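Local coordinates for protein elastinolytic metalloprotease (Pseudoalteromonas sp. CF6-2, PDB 6IK4) that probably cleaves peptide bonds as a zinc-dependent M23-family metalloendopeptidase with elastin-degrading activity, at residues G40-N45 / N102-A107; L83-G88 / T95-Y100. All blocks are in the same frame, centred on the assembly; numbering follows the deposited sequence.

Overall arrangement
The chain is the C-terminal, M23 peptidase part of a longer protein, and both contacts lie within that family region, their centres about 18 Å apart. Interaction 2 is nested in sequence inside the loop closed by interaction 1. Interaction 1 is a surface contact in which a glycine-rich loop hydrogen-bonds to N102, just before helix 104-107, and packs a tryptophan on the start of the helix. Interaction 2 is partly buried and lays a loop against strand 96-100, with one backbone hydrogen bond, ring-edge and CH contacts and a water bridge. The chain continues from that strand into 102-107, so the two share one continuous piece, and R99 NH2 packs 3.9 Å from S44 O.

Interaction 1: G40-N45 / N102-A107; sequences GGWGSN and NSYNQA
The carbonyl oxygen N102 O is approached by two groups of the 40-45 loop: G43 N donates to it at 2.6 Å, in the carbonyl plane with an N-H...O angle of 162°, and W42 CA adds a CA-H...O contact at 3.4 Å. A second bond runs the other way, N102 ND2 to S44 O at 3.0 Å; the acceptor lies within 5° of the amide plane, and the first torsion of N102 (82°), which sets CG between backbone N and carbonyl carbon, swings the amide to the loop. The W42 indole packs on the start of helix 104-107. Y104 CA stands 3.8 Å from the centroid of the W42 six-membered ring, almost on the normal, a CH-pi contact over one face. The Y104 ring turns an edge toward the same indole as an offset edge-to-face pair, planes perpendicular, with CD1 3.6 Å from W42 CZ2. A107 CB meets W42 CH2 at 3.7 Å, approaching obliquely. Within the loop, G41 O accepts both S44 N and S44 OG, the latter at 2.7 Å, and S39 OG also bonds S44 OG. A107 O in turn bonds H79 ND1. G41 to S44 form a type II beta turn, G43 at its third position with positive phi; the contact lies beside H79 and H118, the predicted active-site histidines of this M23 peptidase, the A107 side chain about 11 Å from the zinc ion.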
loop_
_atom_site.group_PDB
_atom_site.type_symbol
_atom_site.label_atom_id
_atom_site.label_comp_id
_atom_site.label_asym_id
_atom_site.label_seq_id
_atom_site.Cartn_x
_atom_site.Cartn_y
_atom_site.Cartn_z
ATOM N N GLY A 40 11.396 -8.443 -9.465
ATOM C CA GLY A 40 11.874 -9.808 -9.361
ATOM C C GLY A 40 11.647 -10.369 -7.969
ATOM O O GLY A 40 10.832 -9.856 -7.195
ATOM N N GLY A 41 12.379 -11.436 -7.650
ATOM C CA GLY A 41 12.238 -12.132 -6.385
ATOM C C GLY A 41 13.152 -11.571 -5.312
ATOM O O GLY A 41 13.703 -10.475 -5.438
ATOM N N TRP A 42 13.330 -12.356 -4.248
ATOM C CA TRP A 42 14.232 -11.957 -3.171
ATOM C C TRP A 42 15.644 -11.730 -3.705
ATOM O O TRP A 42 16.135 -12.479 -4.556
ATOM C CB TRP A 42 14.245 -13.014 -2.069
ATOM C CG TRP A 42 12.886 -13.305 -1.517
ATOM C CD1 TRP A 42 12.193 -14.477 -1.618
ATOM C CD2 TRP A 42 12.038 -12.398 -0.794
ATOM N NE1 TRP A 42 10.970 -14.361 -0.990
ATOM C CE2 TRP A 42 10.849 -13.093 -0.482
ATOM C CE3 TRP A 42 12.171 -11.068 -0.374
ATOM C CZ2 TRP A 42 9.800 -12.505 0.235
ATOM C CZ3 TRP A 42 11.123 -10.482 0.334
ATOM C CH2 TRP A 42 9.954 -11.198 0.625
ATOM N N GLY A 43 16.294 -10.677 -3.206
ATOM C CA GLY A 43 17.598 -10.269 -3.684
ATOM C C GLY A 43 17.583 -9.273 -4.822
ATOM O O GLY A 43 18.634 -8.694 -5.134
ATOM N N SER A 44 16.428 -9.039 -5.442
ATOM C CA SER A 44 16.348 -8.150 -6.588
ATOM C C SER A 44 16.408 -6.691 -6.137
ATOM O O SER A 44 16.436 -6.372 -4.946
ATOM C CB SER A 44 15.083 -8.436 -7.397
ATOM O OG SER A 44 13.913 -8.108 -6.665
ATOM N N ASN A 45 16.436 -5.790 -7.116
ATOM C CA ASN A 45 16.602 -4.360 -6.865
ATOM C C ASN A 45 15.220 -3.750 -6.612
ATOM O O ASN A 45 14.596 -3.148 -7.491
ATOM C CB ASN A 45 17.323 -3.721 -8.047
ATOM C CG ASN A 45 17.429 -2.223 -7.937
ATOM O OD1 ASN A 45 17.728 -1.679 -6.869
ATOM N ND2 ASN A 45 17.188 -1.536 -9.052
ATOM N N ASN A 102 13.901 -6.466 -0.020
ATOM C CA ASN A 102 14.340 -7.479 -0.971
ATOM C C ASN A 102 14.895 -8.720 -0.276
ATOM O O ASN A 102 15.411 -9.618 -0.950
ATOM C CB ASN A 102 15.368 -6.881 -1.942
ATOM C CG ASN A 102 16.792 -6.846 -1.373
ATOM O OD1 ASN A 102 17.007 -6.916 -0.163
ATOM N ND2 ASN A 102 17.767 -6.730 -2.261
ATOM N N SER A 103 14.787 -8.804 1.049
ATOM C CA SER A 103 15.188 -10.003 1.769
ATOM C C SER A 103 14.025 -10.511 2.612
ATOM O O SER A 103 13.264 -9.729 3.190
ATOM C CB SER A 103 16.436 -9.753 2.634
ATOM O OG SER A 103 16.107 -9.140 3.859
ATOM N N TYR A 104 13.891 -11.834 2.665
ATOM C CA TYR A 104 12.719 -12.456 3.268
ATOM C C TYR A 104 12.626 -12.150 4.761
ATOM O O TYR A 104 11.546 -11.811 5.269
ATOM C CB TYR A 104 12.772 -13.967 3.013
ATOM C CG TYR A 104 11.625 -14.759 3.586
ATOM C CD1 TYR A 104 10.426 -14.884 2.896
ATOM C CD2 TYR A 104 11.750 -15.404 4.813
ATOM C CE1 TYR A 104 9.381 -15.625 3.421
ATOM C CE2 TYR A 104 10.711 -16.139 5.345
ATOM C CZ TYR A 104 9.536 -16.254 4.642
ATOM O OH TYR A 104 8.500 -16.983 5.176
ATOM N N ASN A 105 13.750 -12.262 5.479
ATOM C CA ASN A 105 13.728 -12.029 6.923
ATOM C C ASN A 105 13.380 -10.584 7.254
ATOM O O ASN A 105 12.637 -10.325 8.206
ATOM C CB ASN A 105 15.072 -12.404 7.546
ATOM C CG ASN A 105 15.258 -13.904 7.654
ATOM O OD1 ASN A 105 14.287 -14.662 7.616
ATOM N ND2 ASN A 105 16.505 -14.340 7.792
ATOM N N GLN A 106 13.920 -9.631 6.495
ATOM C CA GLN A 106 13.583 -8.229 6.733
ATOM C C GLN A 106 12.119 -7.949 6.423
ATOM O O GLN A 106 11.467 -7.169 7.130
ATOM C CB GLN A 106 14.479 -7.324 5.897
ATOM C CG GLN A 106 14.125 -5.838 5.999
ATOM C CD GLN A 106 14.343 -5.303 7.387
ATOM O OE1 GLN A 106 15.198 -5.797 8.118
ATOM N NE2 GLN A 106 13.566 -4.297 7.770
ATOM N N ALA A 107 11.592 -8.560 5.356
ATOM C CA ALA A 107 10.195 -8.353 4.989
ATOM C C ALA A 107 9.247 -8.799 6.091
ATOM O O ALA A 107 8.157 -8.235 6.243
ATOM C CB ALA A 107 9.869 -9.110 3.700
#

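Interaction 2: L83-G88 / T95-Y100; sequences LQYNNG and TLLGRY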
loop_
_atom_site.group_PDB
_atom_site.type_symbol
_atom_site.label_atom_id
_atom_site.label_comp_id
_atom_site.label_asym_id
_atom_site.label_seq_id
_atom_site.Cartn_x
_atom_site.Cartn_y
_atom_site.Cartn_z
ATOM N N LEU A 83 14.184 2.268 6.184
ATOM C CA LEU A 83 13.227 3.307 6.554
ATOM C C LEU A 83 13.955 4.615 6.841
ATOM O O LEU A 83 15.041 4.620 7.418
ATOM C CB LEU A 83 12.410 2.867 7.771
ATOM C CG LEU A 83 11.372 1.757 7.547
ATOM C CD1 LEU A 83 10.598 1.486 8.828
ATOM C CD2 LEU A 83 10.419 2.106 6.385
ATOM N N GLN A 84 13.349 5.729 6.438
ATOM C CA GLN A 84 14.021 7.021 6.396
ATOM C C GLN A 84 13.564 7.976 7.489
ATOM O O GLN A 84 14.128 9.071 7.604
ATOM C CB GLN A 84 13.812 7.686 5.026
ATOM C CG GLN A 84 14.432 6.905 3.872
ATOM C CD GLN A 84 15.941 6.877 3.950
ATOM O OE1 GLN A 84 16.589 7.927 3.979
ATOM N NE2 GLN A 84 16.514 5.675 3.990
ATOM N N TYR A 85 12.567 7.599 8.284
ATOM C CA TYR A 85 11.941 8.518 9.226
ATOM C C TYR A 85 11.678 7.815 10.549
ATOM O O TYR A 85 11.614 6.583 10.630
ATOM C CB TYR A 85 10.645 9.107 8.636
ATOM C CG TYR A 85 10.976 9.950 7.435
ATOM C CD1 TYR A 85 11.448 11.247 7.594
ATOM C CD2 TYR A 85 10.894 9.435 6.149
ATOM C CE1 TYR A 85 11.808 12.017 6.504
ATOM C CE2 TYR A 85 11.242 10.207 5.055
ATOM C CZ TYR A 85 11.702 11.492 5.235
ATOM O OH TYR A 85 12.066 12.274 4.155
ATOM N N ASN A 86 11.532 8.627 11.590
ATOM C CA ASN A 86 11.293 8.182 12.954
ATOM C C ASN A 86 10.007 8.804 13.480
ATOM O O ASN A 86 9.454 9.725 12.875
ATOM C CB ASN A 86 12.471 8.554 13.862
ATOM C CG ASN A 86 13.684 7.707 13.598
ATOM O OD1 ASN A 86 13.726 6.543 13.986
ATOM N ND2 ASN A 86 14.685 8.285 12.943
ATOM N N ASN A 87 9.547 8.285 14.625
ATOM C CA ASN A 87 8.314 8.751 15.255
ATOM C C ASN A 87 8.286 10.270 15.341
ATOM O O ASN A 87 9.274 10.898 15.727
ATOM C CB ASN A 87 8.175 8.164 16.665
ATOM C CG ASN A 87 7.817 6.695 16.663
ATOM O OD1 ASN A 87 7.166 6.199 15.748
ATOM N ND2 ASN A 87 8.231 5.990 17.710
ATOM N N GLY A 88 7.153 10.858 14.969
ATOM C CA GLY A 88 6.969 12.292 15.069
ATOM C C GLY A 88 7.441 13.095 13.878
ATOM O O GLY A 88 7.088 14.278 13.774
ATOM N N THR A 95 7.067 11.697 -0.479
ATOM C CA THR A 95 8.320 11.498 0.242
ATOM C C THR A 95 8.739 10.030 0.223
ATOM O O THR A 95 7.925 9.138 0.477
ATOM C CB THR A 95 8.160 11.971 1.688
ATOM O OG1 THR A 95 7.851 13.371 1.700
ATOM C CG2 THR A 95 9.431 11.728 2.473
ATOM N N LEU A 96 10.014 9.781 -0.080
ATOM C CA LEU A 96 10.560 8.419 -0.058
ATOM C C LEU A 96 10.622 7.902 1.378
ATOM O O LEU A 96 11.436 8.379 2.174
ATOM C CB LEU A 96 11.953 8.407 -0.688
ATOM C CG LEU A 96 11.999 8.876 -2.140
ATOM C CD1 LEU A 96 13.423 8.791 -2.686
ATOM C CD2 LEU A 96 11.039 8.050 -3.002
ATOM N N LEU A 97 9.791 6.900 1.710
ATOM C CA LEU A 97 9.729 6.387 3.079
ATOM C C LEU A 97 10.791 5.327 3.356
ATOM O O LEU A 97 11.208 5.149 4.507
ATOM C CB LEU A 97 8.338 5.786 3.346
ATOM C CG LEU A 97 7.172 6.782 3.316
ATOM C CD1 LEU A 97 5.811 6.068 3.437
ATOM C CD2 LEU A 97 7.343 7.828 4.434
ATOM N N GLY A 98 11.208 4.613 2.328
ATOM C CA GLY A 98 11.999 3.410 2.475
ATOM C C GLY A 98 11.813 2.578 1.222
ATOM O O GLY A 98 11.143 2.988 0.275
ATOM N N ARG A 99 12.436 1.409 1.223
ATOM C CA ARG A 99 12.206 0.426 0.165
ATOM C C ARG A 99 11.294 -0.666 0.698
ATOM O O ARG A 99 11.215 -0.882 1.907
ATOM C CB ARG A 99 13.526 -0.199 -0.318
ATOM C CG ARG A 99 14.465 0.769 -1.003
ATOM C CD ARG A 99 15.850 0.158 -1.247
ATOM N NE ARG A 99 15.802 -1.074 -2.034
ATOM C CZ ARG A 99 16.867 -1.839 -2.295
ATOM N NH1 ARG A 99 18.070 -1.497 -1.838
ATOM N NH2 ARG A 99 16.735 -2.942 -3.023
ATOM N N TYR A 100 10.596 -1.373 -0.195
ATOM C CA TYR A 100 10.047 -2.630 0.287
ATOM C C TYR A 100 11.159 -3.660 0.210
ATOM O O TYR A 100 12.030 -3.585 -0.659
ATOM C CB TYR A 100 8.764 -3.082 -0.432
ATOM C CG TYR A 100 8.726 -3.365 -1.922
ATOM C CD1 TYR A 100 9.287 -4.522 -2.465
ATOM C CD2 TYR A 100 8.005 -2.529 -2.770
ATOM C CE1 TYR A 100 9.195 -4.789 -3.834
ATOM C CE2 TYR A 100 7.899 -2.791 -4.122
ATOM C CZ TYR A 100 8.488 -3.921 -4.647
ATOM O OH TYR A 100 8.377 -4.163 -5.999
HETATM O O HOH W 1 13.130 10.566 2.271
#
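Y85 turns an edge of its ring to L96 O at the start of strand 96-100: CE2 lies 3.4 Å from L96 O, which sits in the ring plane, and OH comes within 3.2 Å of T95 CG2. With CG anti to the carbonyl carbon (chi1 -65°), the ring reaches back toward that strand. A water joins Y85 OH to L96 O, 2.8 Å from each, and donates to the carbonyl. L97 O accepts Q84 N at 2.9 Å, the donor tilted 34° from the carbonyl plane, and L83 CA lies 3.4 Å from the same L97 O in a CA-H...O contact. L97 CD2 meets Y85 CD2 at a looser 4.3 Å, while I57 of strand 55-61 touches both side chains. L83 brings CD2 to 3.7 Å from L97 O, and a CB on G98 would clash with that methyl. An alanine in place of Y85 would probably leave the bridging water without its tyrosine partner and T95 CG2 without the ring it lies against. The loop after strand 73-81 thus packs on strand 96-100, that strand's antiparallel neighbour in the main sheet of the M23 domain. With L96 O held through water and L97 O directly, the attachment probably depends little on charge and more on fit.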